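Local coordinates for glutamine amidotransferase domain-containing protein (Thermotoga maritima, PDB 1O1Y) that is probably a class I glutamine amidotransferase that releases ammonia from glutamine for transfer to an unidentified acceptor, at residues Leu51-Pro54 with Leu55-Ser59; Ala17-His20 with Val21-Glu24; Val131-Lys135 with Phe136-Phe140. All coordinates share one frame; numbering follows the deposited sequence.

Interaction 1 (Leu51-Pro54 with Leu55-Ser59); sequences LERP and LEEYS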
ATOM      1  N   LEU A  51      15.240  -1.255  12.554  1.00 10.32           N
ATOM      2  CA  LEU A  51      14.622  -2.526  12.908  1.00 10.57           C
ATOM      3  C   LEU A  51      14.899  -2.870  14.365  1.00 10.66           C
ATOM      4  O   LEU A  51      16.035  -2.730  14.826  1.00  9.18           O
ATOM      5  CB  LEU A  51      15.220  -3.640  12.066  1.00 10.88           C
ATOM      6  CG  LEU A  51      14.815  -3.679  10.616  1.00 11.27           C
ATOM      7  CD1 LEU A  51      15.688  -4.661   9.879  1.00 15.18           C
ATOM      8  CD2 LEU A  51      13.346  -4.040  10.505  1.00 11.68           C
ATOM      9  N   GLU A  52      13.865  -3.325  15.061  1.00 10.03           N
ATOM     10  CA  GLU A  52      14.000  -3.784  16.437  1.00 11.80           C
ATOM     11  C   GLU A  52      14.254  -5.305  16.474  1.00 10.83           C
ATOM     12  O   GLU A  52      14.560  -5.854  17.534  1.00 13.07           O
ATOM     13  CB  GLU A  52      12.758  -3.386  17.265  1.00 11.50           C
ATOM     14  CG  GLU A  52      11.463  -4.090  16.888  1.00 18.79           C
ATOM     15  CD  GLU A  52      10.282  -3.635  17.744  1.00 25.20           C
ATOM     16  OE1 GLU A  52       9.473  -2.778  17.280  1.00 18.20           O
ATOM     17  OE2 GLU A  52      10.170  -4.151  18.879  1.00 24.59           O
ATOM     18  N   ARG A  53      14.101  -5.957  15.323  1.00 10.45           N
ATOM     19  CA  ARG A  53      14.332  -7.402  15.133  1.00 11.54           C
ATOM     20  C   ARG A  53      14.913  -7.630  13.760  1.00 10.21           C
ATOM     21  O   ARG A  53      14.582  -6.882  12.867  1.00 11.32           O
ATOM     22  CB  ARG A  53      12.986  -8.150  15.108  1.00 11.51           C
ATOM     23  CG  ARG A  53      12.214  -8.081  16.364  1.00 16.77           C
ATOM     24  CD  ARG A  53      10.752  -8.497  16.200  1.00 12.11           C
ATOM     25  NE  ARG A  53      10.017  -8.161  17.423  1.00 11.71           N
ATOM     26  CZ  ARG A  53      10.091  -8.850  18.555  1.00 12.59           C
ATOM     27  NH1 ARG A  53      10.846  -9.923  18.630  1.00 11.77           N
ATOM     28  NH2 ARG A  53       9.401  -8.466  19.621  1.00 20.08           N
ATOM     29  N   PRO A  54      15.634  -8.730  13.538  1.00 11.90           N
ATOM     30  CA  PRO A  54      16.058  -9.092  12.183  1.00 11.20           C
ATOM     31  C   PRO A  54      14.871  -9.363  11.270  1.00 12.37           C
ATOM     32  O   PRO A  54      13.813  -9.851  11.708  1.00 11.07           O
ATOM     33  CB  PRO A  54      16.855 -10.380  12.384  1.00 12.78           C
ATOM     34  CG  PRO A  54      17.163 -10.444  13.829  1.00 14.39           C
ATOM     35  CD  PRO A  54      16.124  -9.694  14.538  1.00 12.97           C
ATOM     36  N   LEU A  55      15.053  -9.080   9.979  1.00 12.02           N
ATOM     37  CA  LEU A  55      13.997  -9.255   9.012  1.00 12.78           C
ATOM     38  C   LEU A  55      13.440 -10.642   8.986  1.00 12.51           C
ATOM     39  O   LEU A  55      12.266 -10.823   8.689  1.00 12.27           O
ATOM     40  CB  LEU A  55      14.490  -8.942   7.606  1.00 13.90           C
ATOM     41  CG  LEU A  55      14.596  -7.479   7.249  1.00 15.91           C
ATOM     42  CD1 LEU A  55      15.284  -7.378   5.879  1.00 14.83           C
ATOM     43  CD2 LEU A  55      13.231  -6.843   7.265  1.00 15.34           C
ATOM     44  N   GLU A  56      14.259 -11.618   9.349  1.00 13.05           N
ATOM     45  CA  GLU A  56      13.788 -12.988   9.346  1.00 14.56           C
ATOM     46  C   GLU A  56      12.745 -13.264  10.415  1.00 13.89           C
ATOM     47  O   GLU A  56      12.040 -14.255  10.320  1.00 13.53           O
ATOM     48  CB  GLU A  56      14.956 -13.957   9.519  1.00 15.66           C
ATOM     49  CG  GLU A  56      15.755 -14.141   8.238  1.00 24.60           C
ATOM     50  CD  GLU A  56      16.867 -13.106   8.020  1.00 33.12           C
ATOM     51  OE1 GLU A  56      17.618 -13.330   7.044  1.00 35.72           O
ATOM     52  OE2 GLU A  56      17.009 -12.092   8.794  1.00 31.01           O
ATOM     53  N   GLU A  57      12.662 -12.436  11.460  1.00 12.53           N
ATOM     54  CA  GLU A  57      11.568 -12.589  12.439  1.00 10.58           C
ATOM     55  C   GLU A  57      10.183 -12.194  11.891  1.00 11.20           C
ATOM     56  O   GLU A  57       9.164 -12.506  12.506  1.00 12.36           O
ATOM     57  CB  GLU A  57      11.903 -11.842  13.748  1.00 10.79           C
ATOM     58  CG  GLU A  57      13.030 -12.491  14.558  1.00  9.91           C
ATOM     59  CD  GLU A  57      13.115 -11.887  15.961  1.00 15.89           C
ATOM     60  OE1 GLU A  57      12.049 -11.531  16.521  1.00 18.88           O
ATOM     61  OE2 GLU A  57      14.219 -11.761  16.493  1.00 15.10           O
ATOM     62  N   TYR A  58      10.106 -11.548  10.725  1.00  9.12           N
ATOM     63  CA  TYR A  58       8.847 -11.104  10.174  1.00  8.36           C
ATOM     64  C   TYR A  58       8.367 -12.012   9.039  1.00  9.20           C
ATOM     65  O   TYR A  58       9.141 -12.406   8.165  1.00 12.06           O
ATOM     66  CB  TYR A  58       8.976  -9.675   9.627  1.00  7.56           C
ATOM     67  CG  TYR A  58       9.259  -8.693  10.718  1.00  9.44           C
ATOM     68  CD1 TYR A  58       8.267  -8.306  11.591  1.00  7.25           C
ATOM     69  CD2 TYR A  58      10.541  -8.159  10.886  1.00  7.01           C
ATOM     70  CE1 TYR A  58       8.530  -7.405  12.631  1.00 10.21           C
ATOM     71  CE2 TYR A  58      10.817  -7.252  11.903  1.00 10.29           C
ATOM     72  CZ  TYR A  58       9.808  -6.871  12.765  1.00  7.93           C
ATOM     73  OH  TYR A  58      10.096  -5.984  13.762  1.00  7.11           O
ATOM     74  N   SER A  59       7.075 -12.321   9.051  1.00  8.98           N
ATOM     75  CA  SER A  59       6.409 -13.128   8.016  1.00  9.53           C
ATOM     76  C   SER A  59       5.863 -12.338   6.839  1.00 10.05           C
ATOM     77  O   SER A  59       5.488 -12.924   5.791  1.00 10.16           O
ATOM     78  CB  SER A  59       5.217 -13.860   8.649  1.00 10.31           C
ATOM     79  OG  SER A  59       5.647 -14.659   9.710  1.00 16.24           O
TER
HETATM   80  O   HOH W   1      11.376  -3.348  13.667  1.00 24.08           O
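Arg53 and Glu57 meet beside a short 3-10 segment, residues 55-57, in the loop that leads from strand 39-43 into strand 60-63. Arg53 NH1 gives its N-H to Glu57 OE1 at 2.9 Å, an N-H...O angle of 155°, and reaches the syn lone pair of that oxygen. The carboxylate oxygen lies at the edge of the guanidinium, close to its plane, yet the two flat groups are turned 62° apart, and of the carboxylate oxygens it is OE1 that makes the salt bridge, to Arg53 NH1. Arg53 gets there by running extended from CG to NE and then turning its end at chi4 (-76°). The other carboxylate oxygen, Glu57 OE2, rests 3.4 Å from Pro54 CD, and the glutamate thus spans both residues. In the backbone, Glu57 N binds Pro54 O at 2.8 Å, and Tyr58 N binds Leu55 O, closing the turn. Tyr58 sends its ring back along the loop toward Arg53: Arg53 CD passes 3.6 Å from Tyr58 OH, with guanidinium and ring nearly perpendicular. A water accepts from Glu52 N and donates to Tyr58 OH, 2.9 Å in each case, tying the hydroxyl end of the ring to the backbone at Glu52. The apolar side is made by Leu51, whose CG stands opposite the carbonyl carbon, putting Leu51 CD1 4.0 Å from Leu55 CG as the two leucines cross at about a right angle. Leu51 and Leu55 also pack on helix 78-92, and Glu56 forms a salt bridge with Lys92. Asp41 takes both Arg53 NE and the Tyr58 hydroxyl, so the arginine is shared by two carboxylates. This shared charge probably steadies the guanidinium against the nearby Arg14 and favours ionised Asp41 and Glu57.

Interaction 2 (Ala17-His20 with Val21-Glu24); sequences AIRH and VEIE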
ATOM      1  N   ALA A  17       5.446  -3.224   9.826  1.00  9.77           N
ATOM      2  CA  ALA A  17       4.682  -2.144   9.200  1.00  9.92           C
ATOM      3  C   ALA A  17       5.565  -0.873   9.134  1.00  9.44           C
ATOM      4  O   ALA A  17       5.765  -0.186  10.128  1.00 10.42           O
ATOM      5  CB  ALA A  17       3.401  -1.871   9.986  1.00 12.61           C
ATOM      6  N   ILE A  18       6.086  -0.593   7.950  1.00  8.98           N
ATOM      7  CA  ILE A  18       6.959   0.543   7.725  1.00  8.69           C
ATOM      8  C   ILE A  18       6.071   1.743   7.337  1.00  8.20           C
ATOM      9  O   ILE A  18       5.416   1.755   6.308  1.00 10.89           O
ATOM     10  CB  ILE A  18       8.010   0.266   6.640  1.00  7.35           C
ATOM     11  CG1 ILE A  18       8.816  -1.006   6.983  1.00  8.94           C
ATOM     12  CG2 ILE A  18       8.933   1.474   6.460  1.00 11.45           C
ATOM     13  CD1 ILE A  18       9.750  -1.473   5.835  1.00 16.57           C
ATOM     14  N   ARG A  19       6.072   2.719   8.211  1.00  8.64           N
ATOM     15  CA  ARG A  19       5.148   3.843   8.171  1.00 10.21           C
ATOM     16  C   ARG A  19       5.858   5.195   7.990  1.00 10.92           C
ATOM     17  O   ARG A  19       6.821   5.519   8.679  1.00 10.62           O
ATOM     18  CB  ARG A  19       4.337   3.857   9.458  1.00  9.64           C
ATOM     19  CG  ARG A  19       3.297   5.051   9.507  1.00 10.84           C
ATOM     20  CD  ARG A  19       2.287   4.943  10.618  1.00 12.09           C
ATOM     21  NE  ARG A  19       2.951   4.913  11.932  1.00  9.65           N
ATOM     22  CZ  ARG A  19       2.338   4.750  13.101  1.00 13.62           C
ATOM     23  NH1 ARG A  19       1.015   4.787  13.187  1.00 15.95           N
ATOM     24  NH2 ARG A  19       3.050   4.635  14.213  1.00 12.85           N
ATOM     25  N   HIS A  20       5.385   5.954   7.018  1.00 11.55           N
ATOM     26  CA  HIS A  20       5.952   7.261   6.717  1.00 12.39           C
ATOM     27  C   HIS A  20       5.234   8.442   7.326  1.00 12.68           C
ATOM     28  O   HIS A  20       5.848   9.476   7.585  1.00 12.30           O
ATOM     29  CB  HIS A  20       5.898   7.419   5.252  1.00 10.27           C
ATOM     30  CG  HIS A  20       6.656   6.373   4.529  1.00 15.63           C
ATOM     31  ND1 HIS A  20       6.125   5.679   3.466  1.00 15.09           N
ATOM     32  CD2 HIS A  20       7.855   5.804   4.799  1.00 21.55           C
ATOM     33  CE1 HIS A  20       7.036   4.830   3.008  1.00 21.36           C
ATOM     34  NE2 HIS A  20       8.100   4.895   3.794  1.00 17.97           N
ATOM     35  N   VAL A  21       3.934   8.279   7.532  1.00 12.85           N
ATOM     36  CA  VAL A  21       3.066   9.340   8.025  1.00 12.77           C
ATOM     37  C   VAL A  21       2.172   8.692   9.050  1.00 11.45           C
ATOM     38  O   VAL A  21       1.560   7.682   8.731  1.00 10.96           O
ATOM     39  CB  VAL A  21       2.206   9.908   6.870  1.00 13.44           C
ATOM     40  CG1 VAL A  21       1.287  10.981   7.374  1.00 16.13           C
ATOM     41  CG2 VAL A  21       3.129  10.522   5.760  1.00 13.46           C
ATOM     42  N   GLU A  22       2.095   9.265  10.253  1.00 11.66           N
ATOM     43  CA  GLU A  22       1.422   8.586  11.367  1.00 12.90           C
ATOM     44  C   GLU A  22      -0.031   8.208  11.055  1.00 13.45           C
ATOM     45  O   GLU A  22      -0.471   7.095  11.363  1.00 11.52           O
ATOM     46  CB  GLU A  22       1.479   9.421  12.628  1.00 15.56           C
ATOM     47  CG  GLU A  22       0.885   8.704  13.832  1.00 18.16           C
ATOM     48  CD  GLU A  22       1.115   9.462  15.119  1.00 38.88           C
ATOM     49  OE1 GLU A  22       1.660  10.597  15.074  1.00 45.53           O
ATOM     50  OE2 GLU A  22       0.745   8.912  16.181  1.00 45.72           O
ATOM     51  N   ILE A  23      -0.742   9.126  10.400  1.00 12.03           N
ATOM     52  CA  ILE A  23      -2.143   8.912  10.003  1.00 13.92           C
ATOM     53  C   ILE A  23      -2.301   7.846   8.936  1.00 12.81           C
ATOM     54  O   ILE A  23      -3.332   7.177   8.858  1.00 13.46           O
ATOM     55  CB  ILE A  23      -2.729  10.272   9.483  1.00 14.30           C
ATOM     56  CG1 ILE A  23      -2.893  11.232  10.663  1.00 24.41           C
ATOM     57  CG2 ILE A  23      -4.019  10.096   8.725  1.00 22.18           C
ATOM     58  CD1 ILE A  23      -3.992  10.873  11.607  1.00 25.54           C
ATOM     59  N   GLU A  24      -1.296   7.720   8.099  1.00 10.60           N
ATOM     60  CA  GLU A  24      -1.330   6.791   6.996  1.00 10.53           C
ATOM     61  C   GLU A  24      -0.764   5.469   7.495  1.00 12.15           C
ATOM     62  O   GLU A  24       0.297   4.996   7.092  1.00 12.06           O
ATOM     63  CB  GLU A  24      -0.649   7.349   5.761  1.00 12.22           C
ATOM     64  CG  GLU A  24      -1.298   8.693   5.388  1.00 12.90           C
ATOM     65  CD  GLU A  24      -0.701   9.426   4.183  1.00 23.83           C
ATOM     66  OE1 GLU A  24      -0.132   8.775   3.291  1.00 27.00           O
ATOM     67  OE2 GLU A  24      -0.864  10.677   4.114  1.00 26.55           O
TER
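From Arg19 the backbone runs extended, bends at His20 and passes through Val21 into a type I beta turn, Val21 to Glu24, closed by a weak bond from Glu24 N to Val21 O. Arg19 lies over this turn. Arg19 CG, set opposite the backbone N at chi1 -180°, comes 3.2 Å from Val21 O, while Arg19 CD is 3.6 Å from Glu22 O. A bend at chi3 (60°) then carries the guanidinium alongside Glu22, where Arg19 NH1 makes a weak hydrogen bond to Glu22 O, 3.3 Å long. The Glu22 side chain runs the same way as the arginine, and its CG sits over the rim of one guanidinium face, 4.0 Å from Arg19 NH1. The carboxylate itself stays apart, Glu22 OE2 lying 5.1 Å from Arg19 NH1. This is the exit from strand 14-18 of the flavodoxin-like sheet, in the loop before helix 28-35, at the C-terminal end of a parallel strand. The stronger partner of Arg19 is Asp44, in a salt bridge with NE, and Tyr42 adds a cation-pi contact. His20 turns its ring away from the turn: ND1 is bonded to Gly65 O and NE2 to Glu82, which fixes the rotation of the buried imidazole. Next to it the Val21 side chain touches Tyr200.

Interaction 3 (Val131-Lys135 with Phe136-Phe140); sequences VSDNK and FFREF. With SO4 (sulfate ion), chain F.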
ATOM      1  N   VAL A 131      -6.426  -7.576 -14.145  1.00 10.79           N
ATOM      2  CA  VAL A 131      -5.967  -8.019 -15.426  1.00 10.68           C
ATOM      3  C   VAL A 131      -5.039  -9.243 -15.322  1.00 11.65           C
ATOM      4  O   VAL A 131      -4.292  -9.561 -16.224  1.00 11.67           O
ATOM      5  CB  VAL A 131      -5.288  -6.847 -16.185  1.00 11.50           C
ATOM      6  CG1 VAL A 131      -6.276  -5.741 -16.426  1.00  9.97           C
ATOM      7  CG2 VAL A 131      -4.084  -6.282 -15.458  1.00  9.92           C
ATOM      8  N   SER A 132      -5.145  -9.966 -14.220  1.00 12.10           N
ATOM      9  CA  SER A 132      -4.352 -11.173 -13.997  1.00 11.60           C
ATOM     10  C   SER A 132      -5.106 -12.179 -13.144  1.00 13.00           C
ATOM     11  O   SER A 132      -5.836 -11.790 -12.237  1.00 13.63           O
ATOM     12  CB  SER A 132      -3.080 -10.797 -13.226  1.00 13.32           C
ATOM     13  OG  SER A 132      -2.314 -11.929 -12.876  1.00 14.16           O
ATOM     14  N   ASP A 133      -4.848 -13.464 -13.375  1.00 13.19           N
ATOM     15  CA  ASP A 133      -5.336 -14.545 -12.480  1.00 15.71           C
ATOM     16  C   ASP A 133      -4.347 -14.885 -11.364  1.00 15.60           C
ATOM     17  O   ASP A 133      -4.465 -15.959 -10.751  1.00 13.48           O
ATOM     18  CB  ASP A 133      -5.764 -15.827 -13.187  0.65 17.58           C
ATOM     19  CG  ASP A 133      -6.579 -16.792 -12.234  0.65 18.47           C
ATOM     20  OD1 ASP A 133      -7.360 -16.307 -11.345  0.65 26.74           O
ATOM     21  OD2 ASP A 133      -6.481 -18.032 -12.295  0.65 25.54           O
ATOM     22  N   ASN A 134      -3.417 -13.986 -11.074  1.00 14.23           N
ATOM     23  CA  ASN A 134      -2.466 -14.184  -9.955  1.00 13.47           C
ATOM     24  C   ASN A 134      -3.192 -14.634  -8.699  1.00 13.80           C
ATOM     25  O   ASN A 134      -4.151 -14.006  -8.252  1.00 12.53           O
ATOM     26  CB  ASN A 134      -1.729 -12.879  -9.609  1.00 14.58           C
ATOM     27  CG  ASN A 134      -0.694 -13.084  -8.511  1.00 13.13           C
ATOM     28  OD1 ASN A 134      -0.992 -12.855  -7.336  1.00 19.94           O
ATOM     29  ND2 ASN A 134       0.517 -13.515  -8.890  1.00 16.65           N
ATOM     30  N   LYS A 135      -2.655 -15.671  -8.090  1.00 14.00           N
ATOM     31  CA  LYS A 135      -3.288 -16.350  -6.971  1.00 16.02           C
ATOM     32  C   LYS A 135      -3.567 -15.458  -5.762  1.00 13.52           C
ATOM     33  O   LYS A 135      -4.551 -15.687  -5.059  1.00 13.33           O
ATOM     34  CB  LYS A 135      -2.417 -17.527  -6.519  1.00 14.72           C
ATOM     35  CG  LYS A 135      -1.072 -17.130  -5.891  1.00 23.16           C
ATOM     36  CD  LYS A 135      -0.275 -18.400  -5.468  1.00 31.65           C
ATOM     37  CE  LYS A 135       1.088 -18.032  -4.905  1.00 41.69           C
ATOM     38  NZ  LYS A 135       1.808 -19.279  -4.452  1.00 44.76           N
ATOM     39  N   PHE A 136      -2.721 -14.473  -5.509  1.00 11.34           N
ATOM     40  CA  PHE A 136      -2.897 -13.625  -4.327  1.00 11.45           C
ATOM     41  C   PHE A 136      -4.220 -12.865  -4.387  1.00 11.55           C
ATOM     42  O   PHE A 136      -4.758 -12.501  -3.362  1.00 12.48           O
ATOM     43  CB  PHE A 136      -1.766 -12.599  -4.163  1.00 11.47           C
ATOM     44  CG  PHE A 136      -0.446 -13.207  -3.837  1.00 13.86           C
ATOM     45  CD1 PHE A 136      -0.346 -14.236  -2.899  1.00 14.17           C
ATOM     46  CD2 PHE A 136       0.715 -12.759  -4.449  1.00 18.34           C
ATOM     47  CE1 PHE A 136       0.861 -14.801  -2.567  1.00 16.59           C
ATOM     48  CE2 PHE A 136       1.954 -13.353  -4.118  1.00 25.06           C
ATOM     49  CZ  PHE A 136       2.015 -14.363  -3.179  1.00 19.71           C
ATOM     50  N   PHE A 137      -4.666 -12.583  -5.617  1.00 11.97           N
ATOM     51  CA  PHE A 137      -5.847 -11.759  -5.868  1.00 12.68           C
ATOM     52  C   PHE A 137      -7.013 -12.563  -6.433  1.00 12.86           C
ATOM     53  O   PHE A 137      -7.955 -11.990  -6.962  1.00 11.13           O
ATOM     54  CB  PHE A 137      -5.474 -10.601  -6.784  1.00 13.53           C
ATOM     55  CG  PHE A 137      -4.540  -9.631  -6.122  1.00 12.77           C
ATOM     56  CD1 PHE A 137      -5.024  -8.688  -5.263  1.00 11.90           C
ATOM     57  CD2 PHE A 137      -3.162  -9.756  -6.255  1.00 18.40           C
ATOM     58  CE1 PHE A 137      -4.184  -7.782  -4.637  1.00 13.50           C
ATOM     59  CE2 PHE A 137      -2.314  -8.839  -5.604  1.00 10.73           C
ATOM     60  CZ  PHE A 137      -2.817  -7.881  -4.810  1.00 13.30           C
ATOM     61  N   ARG A 138      -6.960 -13.881  -6.307  1.00 11.48           N
ATOM     62  CA  ARG A 138      -7.992 -14.729  -6.859  1.00 14.34           C
ATOM     63  C   ARG A 138      -9.411 -14.393  -6.414  1.00 13.58           C
ATOM     64  O   ARG A 138     -10.367 -14.527  -7.191  1.00 13.78           O
ATOM     65  CB  ARG A 138      -7.668 -16.191  -6.564  1.00 16.43           C
ATOM     66  CG  ARG A 138      -8.324 -17.217  -7.478  1.00 26.66           C
ATOM     67  CD  ARG A 138      -7.365 -18.415  -7.882  1.00 26.10           C
ATOM     68  NE  ARG A 138      -6.106 -18.023  -8.586  1.00 34.19           N
ATOM     69  CZ  ARG A 138      -4.999 -18.791  -8.659  1.00 26.73           C
ATOM     70  NH1 ARG A 138      -4.946 -19.964  -8.060  1.00 31.21           N
ATOM     71  NH2 ARG A 138      -3.920 -18.382  -9.309  1.00 39.31           N
ATOM     72  N   GLU A 139      -9.578 -13.907  -5.188  1.00 11.93           N
ATOM     73  CA  GLU A 139     -10.908 -13.573  -4.686  1.00 12.74           C
ATOM     74  C   GLU A 139     -11.387 -12.211  -5.152  1.00 13.44           C
ATOM     75  O   GLU A 139     -12.570 -11.874  -4.935  1.00 12.70           O
ATOM     76  CB  GLU A 139     -10.919 -13.551  -3.159  0.65 13.49           C
ATOM     77  CG  GLU A 139     -10.976 -14.933  -2.551  0.65 17.57           C
ATOM     78  CD  GLU A 139      -9.720 -15.734  -2.794  0.65 24.78           C
ATOM     79  OE1 GLU A 139      -9.833 -16.884  -3.284  0.65 22.89           O
ATOM     80  OE2 GLU A 139      -8.621 -15.207  -2.484  0.65 30.39           O
ATOM     81  N   PHE A 140     -10.504 -11.428  -5.788  1.00 11.93           N
ATOM     82  CA  PHE A 140     -10.845 -10.050  -6.138  1.00 11.32           C
ATOM     83  C   PHE A 140     -11.690 -10.062  -7.410  1.00 12.00           C
ATOM     84  O   PHE A 140     -11.470 -10.890  -8.284  1.00 11.15           O
ATOM     85  CB  PHE A 140      -9.584  -9.201  -6.356  1.00 14.02           C
ATOM     86  CG  PHE A 140      -8.905  -8.746  -5.079  1.00 11.19           C
ATOM     87  CD1 PHE A 140      -8.436  -9.657  -4.153  1.00  8.91           C
ATOM     88  CD2 PHE A 140      -8.672  -7.403  -4.867  1.00 12.04           C
ATOM     89  CE1 PHE A 140      -7.809  -9.221  -3.008  1.00 10.86           C
ATOM     90  CE2 PHE A 140      -8.032  -6.971  -3.733  1.00 13.46           C
ATOM     91  CZ  PHE A 140      -7.615  -7.886  -2.780  1.00 13.14           C
TER
HETATM   92  S   SO4 F 405      -6.749 -21.265  -5.254  0.50 11.58           S
HETATM   93  O1  SO4 F 405      -7.925 -20.593  -4.856  0.50 11.17           O
HETATM   94  O2  SO4 F 405      -7.002 -21.764  -6.600  0.50 19.15           O
HETATM   95  O3  SO4 F 405      -6.425 -22.425  -4.484  0.50 10.72           O
HETATM   96  O4  SO4 F 405      -5.663 -20.363  -5.199  0.50 10.21           O
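Arg138 folds back over the preceding residues and donates from NH2 to Asp133 O at 2.9 Å, with an N-H...O angle of 162°. That carbonyl oxygen lies at the guanidinium edge, in its plane, and the donor approaches nearly along the C=O axis; NE adds a weak bond to the same oxygen. A salt bridge from Asp133 OD1 to Arg138 NE is long, 3.5 Å, and doubtful, because the aspartate side chain has a second position. Arg138 NH1 binds O2 of a sulfate at 3.1 Å, an ion probably from the crystallisation liquor and also held by Arg235. Bends at chi2 and chi3 lay the guanidinium over the backbone, one face against Lys135 CA, which is 3.2 Å from Arg138 NH2. Asn134 organises the turn beneath. With CG opposite the backbone N (chi1 -177°), Asn134 OD1 accepts from Phe136 N at 3.0 Å, the N-H arriving from above the amide plane, while Asn134 O accepts from Phe137 N and Lys135 O from Arg138 N. Upstream, Ser132 OG accepts from Asn134 N in an ST turn. Around this polar frame the side chains pack: Lys135 extends beside Phe136, CG over the rim of one ring face and Lys135 CE 4.0 Å from Phe136 CE1. Asn134 OD1 also approaches Phe137 CD2 at the edge of that ring, and Phe137 CD1 sits over the centre of the Phe140 ring. The segment belongs to the loop between strands 125-130 and 143-150. Phe136 and Phe137 press on Leu232 of helix 211-237 and on Val180 of strand 179-182, Phe137 meets Phe164 of strand 161-165 edge-to-face, and Phe140 reaches Leu228, pinning the loop between the long C-terminal helix and the sheet.

In the fold
The three contacts follow one another along the chain, none enclosing or crossing another. Interaction 2 comes first, where strand 14-18 ends and the loop toward helix 28-35 begins. Interaction 1 follows in the loop from strand 39-43 to strand 60-63, the two strands that flank 14-18 in the sheet; it joins that parallel half to helix 78-92. Its nearest atoms are about 6 Å from interaction 2. Interaction 3 closes a turn between strands 125-130 and 143-150, in the antiparallel half, and fastens it to helix 211-237. Interactions 2 and 3 lie on opposite sides of the chain's centre, their centres about 27 Å apart.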